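Local structure of probable chemoreceptor (Methyl-accepting chemotaxis) transmembrane protein (Rhizobium meliloti, 6D8V) at residues A17-I22 and Y250-P255; A23-E28 and A178-A183; R191-S196 and A203-E208; D224-G229 and N258-V263; L237-D240 and P244-R247. The protein probably senses quaternary ammonium compounds through its ligand-binding sensory domain as a methyl-accepting chemotaxis receptor. All coordinates share one frame; numbering follows the deposited sequence.

Contact 1: A17-I22 and Y250-P255; sequences AIASDI and YPFSLP
Ile-22, which meets the ring of Phe-252, is held in its helix by a backbone hydrogen bond from Ile-22 N to Ile-18 O of 3.0 Å. Across the contact itself the interaction is apolar. Strand 250-254 runs alongside helix 17-22 with the axes of these short segments 8.9 Å apart and inclined by only 21°. The Ala-19 methyl lies over one face of Phe-252 in a CH-pi contact, its CB 3.7 Å from the ring centroid and displaced toward the rim. The same methyl faces the edge of the neighbouring tyrosine, where Tyr-250 CE2 is 4.1 Å from Ala-19 CB. Phe-252 CG stands between the backbone N and the carbonyl carbon (chi1 66°), which turns the ring toward the helix and brings its far end to Ile-22. There the ring is met at its edge, Ile-22 CG2 being 4.0 Å from Phe-252 CZ. Trp-261 touches both Ile-22 and Phe-252. Tyr-250 pairs through its backbone with Val-263, and its hydroxyl makes a weak hydrogen bond with Arg-16. With no hydrogen bond between the segments, helix and sheet are joined here by dispersion and CH-pi contact, the Ala-19 methyl meeting Phe-252 at a face and Tyr-250 at an edge.

Contact 2: A23-E28 and A178-A183; sequences AGSVGE and ADRLSA
Ser-25 and Arg-180 reach toward each other from two helices whose backbones stay well apart, the CA atoms of the pair being 9.7 Å from one another. The arginine does most of the spanning. Its chain bends at chi2 and chi3 (-135° and 65°), and the end turns so that NH1 leads toward the serine. Ser-25 OG approaches the guanidinium obliquely, and NH1 also passes 3.6 Å from Ser-25 CB. Although Ser-25 OG and Arg-180 NH1 are close, the angle between them is poor for a hydrogen bond, and at this resolution the exact separation should carry little weight. The hydroxyl has its polar partner within its own helix: OG lies beside the backbone N, anti to the carbonyl carbon, and is hydrogen-bonded to Asp-21 O one turn earlier.

The guanidinium has its partners elsewhere. NE forms a long, weak ion pair with Asp-21 OD1, and Phe-67, which also touches Ser-25, makes a cation-pi contact with the arginine. The carboxylate of Glu-28 is more distant, with OE1 6.7 Å from Arg-180 NH1, and could add only a diffuse electrostatic attraction. Next to Arg-180, Leu-181 packs on Val-192, Leu-194 and Ala-203. Helix 174-183 thus sends a polar arm to the long helix 2-45 and an apolar side chain to the sheet containing strand 191-195, in keeping with the connecting helix of a tandem PDC (double Cache) sensor built along a long N-terminal helix.

Contact 3: R191-S196 and A203-E208; sequences RVYLLS and AAPIPE
Leu-194 and Ala-203 form an antiparallel hydrogen-bonded pair, with Leu-194 N to Ala-203 O and Ala-203 N to Leu-194 O both at 3.1 Å. The chain thereby returns alongside strand 191-195, on which strand 259-268 forms backbone bonds through Tyr-193 and Leu-195. Side chains of the bonded pair lie on the same face of the sheet, Leu-194 CB and Ala-203 CB 4.0 Å apart, and Leu-181 of helix 174-183 packs against both. Tyr-193 instead follows the returning chain past Ala-204 to Pro-205. With its CG anti to the carbonyl carbon (chi1 -60°), the ring lies along this backbone, and its CE1 comes 3.3 Å from Ala-204 O at an oblique approach. Pro-205 covers one face of the phenol: CD sits nearly above the middle, 3.8 Å from the Tyr-193 ring centroid and 12° off the normal. Its CG continues across the ring, 3.7 Å from Tyr-193 CZ, while CB approaches the hydroxyl. The CD hydrogens, next to the amide nitrogen and therefore slightly electron-poor, suit the aromatic pi cloud, so a CH-pi contact continues the pairing just beyond the last backbone bonds.

Contact 4: D224-G229 and N258-V263; sequences DALSTG and NAQWLV
Leu-226, from the last turn of helix 219-228, meets Leu-262 on strand 259-268 of the four-stranded antiparallel sheet, in what is probably the second, PDC-like module of the sensor. This is the apolar part of the contact, and the two side chains cross at about a right angle. Leu-262 CD2 lies against the CG-CD2 bond of Leu-226, 3.6 Å from Leu-226 CG and the same distance from Leu-226 CD2. Leu-262 also touches Pro-251 and Leu-195 on the flanking strands.

The polar part comes from Gln-260, two residues earlier on the same side of the strand. Its chi1 of 57° sets CG on the side flanked by both backbone neighbours, and beyond CG the chain is extended, carrying the amide to the helix end. Gln-260 NE2 gives a weak, bent hydrogen bond to Leu-226 O, 2.8 Å long with an angle of 117° at the hydrogen. Gly-229, leaving the helix with positive phi, still donates its N to Ala-225 O at 2.8 Å. Beside that turn the other end of the amide comes to rest, with Gln-260 OE1 4.2 Å from Gly-229 CA.

Contact 5: L237-D240 and P244-R247; sequences LTYD and PFDR
Tyr-239 is engaged twice from the partner strand, by Phe-245 over its ring and by Arg-247 at its hydroxyl. The aromatic pair is edge-to-face: the edge of Phe-245 points at the face of Tyr-239, the planes stand at 65° and the centroids are 5.6 Å apart. Phe-245 CZ lies over the middle of the tyrosine ring, 4.3 Å from Tyr-239 CD2. Arg-247 arrives at the hydroxyl end. Its CG is anti to the backbone N and the chain then bends at chi2 and chi3, bringing Arg-247 NH2 to Tyr-239 OH at 3.3 Å. This bond is long but nearly straight (174°), and the hydroxyl lies almost in the guanidinium plane. NH1 of the same group makes a salt bridge with Asp-266, its strongest polar partner, which would help to fix the rotation of the guanidinium.

Between the strands, Leu-237 and Phe-245 form an antiparallel hydrogen-bonded pair, with Leu-237 N to Phe-245 O at 3.0 Å and Phe-245 N to Leu-237 O at 3.2 Å. Thr-238 CG2 packs on Pro-244 CB at 3.5 Å. The hairpin joins the outer strand 232-239 to strand 243-254. Beyond the latter, strand 259-268 supplies Asp-266 and Pro-268 against Phe-245, and Pro-205 from the loop after strand 191-195 touches Tyr-239.

Contacts 1, 3, 4 and 5 all reach the four-stranded sheet, and contact 2 joins two helices beside it. Contacts 1 and 2 follow each other along helix 2-45, their centres 9 Å apart, and meet where Ile-18 packs on Leu-181. Contacts 1 and 4, centres about 10 Å apart, are linked by backbone pairing such as Leu-254 N to Ala-259 O; Phe-252 also touches Leu-194 of contact 3. Between centres, contact 5 lies 24 Å from contact 1 but 15 Å from contact 3, which it touches through Tyr-239 and Pro-205. None includes a residue of the 1,1-dimethyl-prolinium pocket, which belongs to the preceding module; helix 174-183 follows closely on pocket residue Asp-171, a plausible link between modules.

Contact 1: A17-I22 and Y250-P255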
# COMPACT_ATOMS: atom_id res chain seq x y z
N ALA A 17 11.16 -13.50 -8.71
CA ALA A 17 10.77 -12.60 -9.79
C ALA A 17 9.61 -11.69 -9.39
O ALA A 17 9.63 -10.49 -9.69
CB ALA A 17 10.41 -13.41 -11.03
N ILE A 18 8.58 -12.25 -8.74
CA ILE A 18 7.41 -11.46 -8.37
C ILE A 18 7.78 -10.41 -7.34
O ILE A 18 7.29 -9.28 -7.38
CB ILE A 18 6.29 -12.37 -7.83
CG1 ILE A 18 5.79 -13.35 -8.91
CG2 ILE A 18 5.15 -11.53 -7.21
CD1 ILE A 18 5.41 -12.69 -10.23
N ALA A 19 8.64 -10.78 -6.38
CA ALA A 19 8.98 -9.88 -5.29
C ALA A 19 9.74 -8.66 -5.78
O ALA A 19 9.51 -7.54 -5.31
CB ALA A 19 9.78 -10.63 -4.22
N SER A 20 10.66 -8.84 -6.73
CA SER A 20 11.42 -7.68 -7.19
C SER A 20 10.54 -6.73 -7.99
O SER A 20 10.79 -5.52 -8.00
CB SER A 20 12.63 -8.12 -8.02
OG SER A 20 12.24 -8.45 -9.33
N ASP A 21 9.51 -7.26 -8.66
CA ASP A 21 8.57 -6.39 -9.35
C ASP A 21 7.71 -5.61 -8.36
O ASP A 21 7.59 -4.39 -8.49
CB ASP A 21 7.70 -7.21 -10.29
CG ASP A 21 6.89 -6.35 -11.23
OD1 ASP A 21 6.01 -5.61 -10.75
OD2 ASP A 21 7.16 -6.38 -12.45
N ILE A 22 7.13 -6.29 -7.37
CA ILE A 22 6.35 -5.57 -6.36
C ILE A 22 7.25 -4.60 -5.60
O ILE A 22 6.92 -3.42 -5.42
CB ILE A 22 5.65 -6.56 -5.41
CG1 ILE A 22 4.67 -7.44 -6.18
CG2 ILE A 22 4.89 -5.80 -4.33
CD1 ILE A 22 3.65 -6.64 -6.93
N TYR A 250 7.04 -16.66 0.51
CA TYR A 250 8.30 -16.02 0.16
C TYR A 250 8.29 -14.59 0.69
O TYR A 250 7.75 -13.68 0.05
CB TYR A 250 8.52 -16.05 -1.36
CG TYR A 250 9.90 -15.67 -1.84
CD1 TYR A 250 10.90 -16.64 -1.96
CD2 TYR A 250 10.19 -14.37 -2.22
CE1 TYR A 250 12.16 -16.30 -2.42
CE2 TYR A 250 11.45 -14.02 -2.68
CZ TYR A 250 12.43 -14.99 -2.78
OH TYR A 250 13.69 -14.64 -3.24
N PRO A 251 8.85 -14.37 1.88
CA PRO A 251 8.98 -13.00 2.38
C PRO A 251 9.96 -12.20 1.54
O PRO A 251 10.90 -12.76 0.95
CB PRO A 251 9.50 -13.18 3.81
CG PRO A 251 10.09 -14.54 3.84
CD PRO A 251 9.29 -15.36 2.86
N PHE A 252 9.73 -10.89 1.47
CA PHE A 252 10.64 -9.99 0.78
C PHE A 252 10.46 -8.59 1.33
O PHE A 252 9.33 -8.13 1.53
CB PHE A 252 10.41 -10.02 -0.74
CG PHE A 252 9.07 -9.48 -1.16
CD1 PHE A 252 7.94 -10.26 -1.04
CD2 PHE A 252 8.96 -8.20 -1.67
CE1 PHE A 252 6.71 -9.77 -1.42
CE2 PHE A 252 7.73 -7.70 -2.05
CZ PHE A 252 6.60 -8.49 -1.94
N SER A 253 11.58 -7.90 1.58
CA SER A 253 11.56 -6.57 2.17
C SER A 253 11.14 -5.51 1.16
O SER A 253 11.55 -5.53 -0.01
CB SER A 253 12.94 -6.20 2.72
OG SER A 253 13.15 -6.80 3.98
N LEU A 254 10.39 -4.55 1.60
CA LEU A 254 9.92 -3.57 0.71
C LEU A 254 10.84 -2.48 0.94
O LEU A 254 11.27 -2.34 2.03
CB LEU A 254 8.58 -3.11 1.14
CG LEU A 254 7.43 -4.05 1.05
CD1 LEU A 254 6.25 -3.25 1.39
CD2 LEU A 254 7.31 -4.53 -0.34
N PRO A 255 11.18 -1.69 -0.17
CA PRO A 255 12.33 -0.86 0.04
C PRO A 255 12.41 0.19 1.05
O PRO A 255 13.40 0.08 1.75
CB PRO A 255 12.30 -0.07 -1.20
CG PRO A 255 12.16 -1.08 -2.16
CD PRO A 255 10.89 -1.54 -1.66

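Contact 2: A23-E28 and A178-A183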
# COMPACT_ATOMS: atom_id res chain seq x y z
N ALA A 23 8.41 -5.08 -5.14
CA ALA A 23 9.30 -4.22 -4.37
C ALA A 23 9.76 -3.01 -5.18
O ALA A 23 9.88 -1.90 -4.65
CB ALA A 23 10.50 -5.03 -3.87
N GLY A 24 10.01 -3.20 -6.47
CA GLY A 24 10.37 -2.08 -7.32
C GLY A 24 9.25 -1.07 -7.44
O GLY A 24 9.42 0.12 -7.16
N SER A 25 8.07 -1.54 -7.85
CA SER A 25 6.90 -0.66 -7.90
C SER A 25 6.71 0.08 -6.59
O SER A 25 6.52 1.31 -6.59
CB SER A 25 5.66 -1.48 -8.27
OG SER A 25 5.88 -2.24 -9.44
N VAL A 26 6.77 -0.63 -5.45
CA VAL A 26 6.60 0.02 -4.15
C VAL A 26 7.67 1.08 -3.93
O VAL A 26 7.36 2.23 -3.60
CB VAL A 26 6.61 -1.02 -3.01
CG1 VAL A 26 6.77 -0.29 -1.67
CG2 VAL A 26 5.33 -1.83 -3.00
N GLY A 27 8.94 0.69 -4.08
CA GLY A 27 10.03 1.63 -3.85
C GLY A 27 9.91 2.88 -4.70
O GLY A 27 10.21 3.99 -4.25
N GLU A 28 9.45 2.72 -5.94
CA GLU A 28 9.31 3.86 -6.84
C GLU A 28 8.20 4.80 -6.37
O GLU A 28 8.35 6.03 -6.44
CB GLU A 28 9.05 3.38 -8.28
CG GLU A 28 10.29 2.81 -8.96
CD GLU A 28 10.04 2.41 -10.40
OE1 GLU A 28 10.03 1.20 -10.69
OE2 GLU A 28 9.86 3.32 -11.24
N ALA A 178 -3.42 -7.08 -7.32
CA ALA A 178 -3.95 -8.26 -8.00
C ALA A 178 -3.65 -8.22 -9.50
O ALA A 178 -3.32 -9.25 -10.10
CB ALA A 178 -5.44 -8.36 -7.76
N ASP A 179 -3.77 -7.04 -10.12
CA ASP A 179 -3.51 -6.91 -11.55
C ASP A 179 -2.05 -7.22 -11.87
O ASP A 179 -1.76 -7.96 -12.82
CB ASP A 179 -3.87 -5.50 -12.04
CG ASP A 179 -5.36 -5.34 -12.29
OD1 ASP A 179 -6.10 -6.35 -12.26
OD2 ASP A 179 -5.80 -4.19 -12.52
N ARG A 180 -1.12 -6.66 -11.11
CA ARG A 180 0.30 -6.93 -11.36
C ARG A 180 0.60 -8.42 -11.24
O ARG A 180 1.40 -8.96 -12.01
CB ARG A 180 1.18 -6.13 -10.41
CG ARG A 180 0.97 -4.62 -10.49
CD ARG A 180 2.28 -3.86 -10.51
NE ARG A 180 3.08 -4.12 -11.70
CZ ARG A 180 4.02 -3.31 -12.15
NH1 ARG A 180 4.28 -2.19 -11.50
NH2 ARG A 180 4.71 -3.62 -13.25
N LEU A 181 -0.01 -9.10 -10.27
CA LEU A 181 0.24 -10.52 -10.10
C LEU A 181 -0.29 -11.35 -11.26
O LEU A 181 0.03 -12.54 -11.36
CB LEU A 181 -0.37 -11.02 -8.80
CG LEU A 181 0.25 -10.42 -7.54
CD1 LEU A 181 -0.18 -11.22 -6.33
CD2 LEU A 181 1.76 -10.37 -7.66
N SER A 182 -1.12 -10.76 -12.13
CA SER A 182 -1.47 -11.40 -13.39
C SER A 182 -0.75 -10.79 -14.58
O SER A 182 -0.71 -11.43 -15.64
CB SER A 182 -2.98 -11.32 -13.61
OG SER A 182 -3.64 -12.39 -12.94
N ALA A 183 -0.24 -9.59 -14.49
CA ALA A 183 0.60 -9.09 -15.57
C ALA A 183 1.93 -9.82 -15.68
O ALA A 183 2.44 -10.02 -16.76
CB ALA A 183 0.79 -7.61 -15.49

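Contact 3: R191-S196 and A203-E208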
# COMPACT_ATOMS: atom_id res chain seq x y z
N ARG A 191 -1.32 -20.37 -9.11
CA ARG A 191 -1.80 -19.07 -8.68
C ARG A 191 -0.78 -18.44 -7.74
O ARG A 191 -0.11 -19.15 -6.98
CB ARG A 191 -3.18 -19.20 -7.99
CG ARG A 191 -4.25 -19.86 -8.87
CD ARG A 191 -4.72 -18.93 -9.99
NE ARG A 191 -4.81 -19.61 -11.28
CZ ARG A 191 -5.93 -20.05 -11.84
NH1 ARG A 191 -7.10 -19.88 -11.22
NH2 ARG A 191 -5.89 -20.65 -13.02
N VAL A 192 -0.64 -17.13 -7.81
CA VAL A 192 0.22 -16.42 -6.87
C VAL A 192 -0.65 -15.43 -6.11
O VAL A 192 -1.56 -14.80 -6.67
CB VAL A 192 1.44 -15.73 -7.54
CG1 VAL A 192 1.94 -16.54 -8.74
CG2 VAL A 192 1.15 -14.27 -7.91
N TYR A 193 -0.39 -15.31 -4.81
CA TYR A 193 -1.11 -14.42 -3.93
C TYR A 193 -0.08 -13.61 -3.15
O TYR A 193 1.12 -13.68 -3.41
CB TYR A 193 -2.06 -15.21 -3.03
CG TYR A 193 -3.08 -15.98 -3.84
CD1 TYR A 193 -4.03 -15.30 -4.60
CD2 TYR A 193 -3.08 -17.37 -3.89
CE1 TYR A 193 -4.95 -15.98 -5.36
CE2 TYR A 193 -4.01 -18.06 -4.65
CZ TYR A 193 -4.95 -17.36 -5.39
OH TYR A 193 -5.89 -18.02 -6.15
N LEU A 194 -0.55 -12.82 -2.18
CA LEU A 194 0.32 -11.86 -1.52
C LEU A 194 -0.23 -11.54 -0.13
O LEU A 194 -1.41 -11.18 -0.00
CB LEU A 194 0.43 -10.58 -2.35
CG LEU A 194 1.51 -9.58 -1.95
CD1 LEU A 194 2.90 -10.12 -2.28
CD2 LEU A 194 1.25 -8.26 -2.65
N LEU A 195 0.63 -11.67 0.88
CA LEU A 195 0.29 -11.38 2.27
C LEU A 195 1.02 -10.12 2.74
O LEU A 195 2.09 -9.78 2.24
CB LEU A 195 0.65 -12.55 3.20
CG LEU A 195 -0.24 -13.79 3.09
CD1 LEU A 195 0.02 -14.77 4.22
CD2 LEU A 195 -1.69 -13.36 3.06
N SER A 196 0.43 -9.44 3.72
CA SER A 196 0.97 -8.18 4.21
C SER A 196 2.01 -8.42 5.30
O SER A 196 2.41 -9.56 5.59
CB SER A 196 -0.15 -7.29 4.75
OG SER A 196 -0.55 -7.72 6.04
N ALA A 203 -3.65 -9.96 -1.77
CA ALA A 203 -4.17 -10.53 -3.01
C ALA A 203 -4.51 -11.98 -2.71
O ALA A 203 -3.62 -12.74 -2.34
CB ALA A 203 -3.16 -10.41 -4.16
N ALA A 204 -5.78 -12.33 -2.86
CA ALA A 204 -6.36 -13.56 -2.35
C ALA A 204 -7.09 -14.31 -3.45
O ALA A 204 -7.29 -13.79 -4.54
CB ALA A 204 -7.33 -13.27 -1.20
N PRO A 205 -7.49 -15.56 -3.18
CA PRO A 205 -8.31 -16.30 -4.15
C PRO A 205 -9.70 -15.70 -4.32
O PRO A 205 -10.12 -15.43 -5.45
CB PRO A 205 -8.40 -17.71 -3.56
CG PRO A 205 -7.29 -17.83 -2.61
CD PRO A 205 -6.91 -16.44 -2.14
N ILE A 206 -10.44 -15.54 -3.23
CA ILE A 206 -11.73 -14.85 -3.30
C ILE A 206 -11.54 -13.47 -2.68
O ILE A 206 -10.61 -13.27 -1.88
CB ILE A 206 -12.85 -15.65 -2.60
CG1 ILE A 206 -12.45 -16.02 -1.17
CG2 ILE A 206 -13.19 -16.89 -3.40
CD1 ILE A 206 -13.52 -16.79 -0.44
N PRO A 207 -12.37 -12.49 -3.03
CA PRO A 207 -12.17 -11.14 -2.46
C PRO A 207 -12.59 -11.03 -1.01
O PRO A 207 -12.14 -10.10 -0.32
CB PRO A 207 -13.03 -10.25 -3.37
CG PRO A 207 -14.01 -11.16 -3.99
CD PRO A 207 -13.44 -12.54 -4.03
N GLU A 208 -13.41 -11.97 -0.52
CA GLU A 208 -13.82 -11.95 0.88
C GLU A 208 -12.62 -12.07 1.83
O GLU A 208 -12.67 -11.57 2.95
CB GLU A 208 -14.85 -13.06 1.13
CG GLU A 208 -16.18 -12.84 0.39
CD GLU A 208 -16.39 -13.79 -0.79
OE1 GLU A 208 -17.21 -14.75 -0.67
OE2 GLU A 208 -15.74 -13.58 -1.84

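Contact 4: D224-G229 and N258-V263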
# COMPACT_ATOMS: atom_id res chain seq x y z
N ASP A 224 6.17 -18.24 10.97
CA ASP A 224 7.61 -18.49 11.08
C ASP A 224 8.37 -17.91 9.89
O ASP A 224 9.46 -17.35 10.07
CB ASP A 224 7.87 -19.99 11.21
CG ASP A 224 7.31 -20.55 12.49
OD1 ASP A 224 7.18 -19.77 13.46
OD2 ASP A 224 7.00 -21.76 12.53
N ALA A 225 7.83 -18.04 8.68
CA ALA A 225 8.44 -17.35 7.54
C ALA A 225 8.51 -15.85 7.79
O ALA A 225 9.54 -15.22 7.53
CB ALA A 225 7.65 -17.64 6.26
N LEU A 226 7.44 -15.27 8.32
CA LEU A 226 7.43 -13.85 8.65
C LEU A 226 8.53 -13.48 9.65
O LEU A 226 9.00 -12.34 9.64
CB LEU A 226 6.06 -13.46 9.21
CG LEU A 226 5.14 -12.68 8.27
CD1 LEU A 226 3.80 -12.39 8.93
CD2 LEU A 226 5.80 -11.39 7.80
N SER A 227 8.93 -14.41 10.52
CA SER A 227 9.93 -14.08 11.54
C SER A 227 11.35 -14.24 10.99
O SER A 227 12.17 -13.31 11.06
CB SER A 227 9.74 -14.96 12.78
OG SER A 227 8.39 -14.97 13.19
N THR A 228 11.66 -15.42 10.47
CA THR A 228 12.97 -15.69 9.91
C THR A 228 13.24 -14.89 8.64
O THR A 228 14.40 -14.66 8.29
CB THR A 228 13.12 -17.18 9.63
OG1 THR A 228 12.42 -17.52 8.43
CG2 THR A 228 12.51 -17.98 10.78
N GLY A 229 12.19 -14.47 7.93
CA GLY A 229 12.38 -13.79 6.67
C GLY A 229 12.88 -14.71 5.58
O GLY A 229 13.28 -14.26 4.50
N ASN A 258 10.02 0.26 5.53
CA ASN A 258 10.24 -0.55 6.73
C ASN A 258 9.12 -1.58 6.93
O ASN A 258 8.28 -1.48 7.83
CB ASN A 258 10.39 0.34 7.96
CG ASN A 258 10.77 -0.44 9.20
OD1 ASN A 258 11.59 -1.36 9.15
ND2 ASN A 258 10.16 -0.09 10.33
N ALA A 259 9.14 -2.58 6.06
CA ALA A 259 8.16 -3.65 6.11
C ALA A 259 8.55 -4.72 5.10
O ALA A 259 9.37 -4.49 4.21
CB ALA A 259 6.74 -3.15 5.82
N GLN A 260 7.95 -5.89 5.25
CA GLN A 260 8.10 -6.97 4.28
C GLN A 260 6.74 -7.56 3.97
O GLN A 260 5.79 -7.46 4.76
CB GLN A 260 9.04 -8.05 4.80
CG GLN A 260 8.62 -8.66 6.11
CD GLN A 260 9.46 -9.86 6.47
OE1 GLN A 260 10.46 -10.14 5.81
NE2 GLN A 260 9.05 -10.59 7.50
N TRP A 261 6.64 -8.17 2.80
CA TRP A 261 5.44 -8.87 2.37
C TRP A 261 5.77 -10.32 2.04
O TRP A 261 6.93 -10.69 1.82
CB TRP A 261 4.81 -8.21 1.15
CG TRP A 261 4.13 -6.91 1.45
CD1 TRP A 261 3.94 -6.34 2.67
CD2 TRP A 261 3.54 -6.03 0.49
NE1 TRP A 261 3.26 -5.15 2.54
CE2 TRP A 261 3.01 -4.94 1.21
CE3 TRP A 261 3.41 -6.06 -0.90
CZ2 TRP A 261 2.36 -3.88 0.58
CZ3 TRP A 261 2.76 -5.01 -1.52
CH2 TRP A 261 2.24 -3.94 -0.78
N LEU A 262 4.73 -11.14 1.98
CA LEU A 262 4.83 -12.53 1.56
C LEU A 262 4.24 -12.68 0.17
O LEU A 262 3.10 -12.29 -0.08
CB LEU A 262 4.10 -13.48 2.52
CG LEU A 262 4.63 -13.64 3.92
CD1 LEU A 262 6.15 -13.70 3.89
CD2 LEU A 262 4.15 -12.49 4.79
N VAL A 263 5.02 -13.25 -0.73
CA VAL A 263 4.49 -13.83 -1.94
C VAL A 263 4.07 -15.25 -1.60
O VAL A 263 4.80 -15.98 -0.92
CB VAL A 263 5.54 -13.81 -3.07
CG1 VAL A 263 5.02 -14.51 -4.30
CG2 VAL A 263 5.92 -12.38 -3.40

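Contact 5: L237-D240 and P244-R247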
# COMPACT_ATOMS: atom_id res chain seq x y z
N LEU A 237 -2.01 -29.02 0.79
CA LEU A 237 -3.24 -28.46 1.32
C LEU A 237 -4.23 -28.45 0.22
O LEU A 237 -3.84 -28.47 -0.94
CB LEU A 237 -3.06 -27.08 1.89
CG LEU A 237 -1.99 -26.17 1.39
CD1 LEU A 237 -2.68 -25.17 0.54
CD2 LEU A 237 -1.48 -25.46 2.60
N THR A 238 -5.51 -28.48 0.60
CA THR A 238 -6.61 -28.75 -0.33
C THR A 238 -7.71 -27.74 -0.35
O THR A 238 -8.27 -27.45 0.66
CB THR A 238 -7.26 -30.04 0.06
OG1 THR A 238 -7.07 -30.20 1.46
CG2 THR A 238 -6.59 -31.15 -0.64
N TYR A 239 -8.04 -27.25 -1.53
CA TYR A 239 -9.22 -26.45 -1.67
C TYR A 239 -10.01 -27.60 -2.24
O TYR A 239 -9.76 -28.02 -3.34
CB TYR A 239 -9.00 -25.27 -2.64
CG TYR A 239 -8.46 -23.99 -1.97
CD1 TYR A 239 -8.18 -23.97 -0.63
CD2 TYR A 239 -8.22 -22.80 -2.69
CE1 TYR A 239 -7.68 -22.85 -0.01
CE2 TYR A 239 -7.72 -21.67 -2.05
CZ TYR A 239 -7.46 -21.70 -0.70
OH TYR A 239 -7.00 -20.66 0.07
N ASP A 240 -10.98 -28.10 -1.47
CA ASP A 240 -11.17 -29.51 -1.24
C ASP A 240 -11.52 -30.52 -2.31
O ASP A 240 -12.40 -30.36 -3.12
CB ASP A 240 -11.92 -29.85 0.04
CG ASP A 240 -11.50 -31.22 0.62
OD1 ASP A 240 -11.15 -32.11 -0.16
OD2 ASP A 240 -11.48 -31.40 1.84
N PRO A 244 -4.98 -31.00 -5.24
CA PRO A 244 -4.32 -30.44 -4.07
C PRO A 244 -3.00 -29.93 -4.51
O PRO A 244 -2.52 -30.26 -5.57
CB PRO A 244 -4.20 -31.63 -3.13
CG PRO A 244 -4.38 -32.84 -3.97
CD PRO A 244 -4.37 -32.39 -5.38
N PHE A 245 -2.44 -29.06 -3.71
CA PHE A 245 -1.28 -28.33 -4.14
C PHE A 245 -0.44 -27.95 -2.99
O PHE A 245 -0.77 -28.21 -1.85
CB PHE A 245 -1.67 -27.10 -4.93
CG PHE A 245 -2.59 -26.18 -4.22
CD1 PHE A 245 -3.48 -25.45 -4.91
CD2 PHE A 245 -2.55 -26.04 -2.87
CE1 PHE A 245 -4.34 -24.61 -4.27
CE2 PHE A 245 -3.38 -25.21 -2.22
CZ PHE A 245 -4.27 -24.50 -2.91
N ASP A 246 0.67 -27.33 -3.32
CA ASP A 246 1.60 -26.86 -2.31
C ASP A 246 1.55 -25.33 -2.25
O ASP A 246 1.37 -24.66 -3.27
CB ASP A 246 3.03 -27.31 -2.62
CG ASP A 246 3.18 -28.82 -2.63
OD1 ASP A 246 2.88 -29.46 -1.60
OD2 ASP A 246 3.59 -29.37 -3.67
N ARG A 247 1.75 -24.79 -1.05
CA ARG A 247 1.79 -23.34 -0.84
C ARG A 247 3.20 -22.97 -0.42
O ARG A 247 3.66 -23.38 0.65
CB ARG A 247 0.78 -22.90 0.21
CG ARG A 247 0.73 -21.40 0.44
CD ARG A 247 -0.52 -20.76 -0.14
NE ARG A 247 -1.70 -20.98 0.70
CZ ARG A 247 -2.95 -20.89 0.28
NH1 ARG A 247 -3.20 -20.61 -0.99
NH2 ARG A 247 -3.95 -21.10 1.12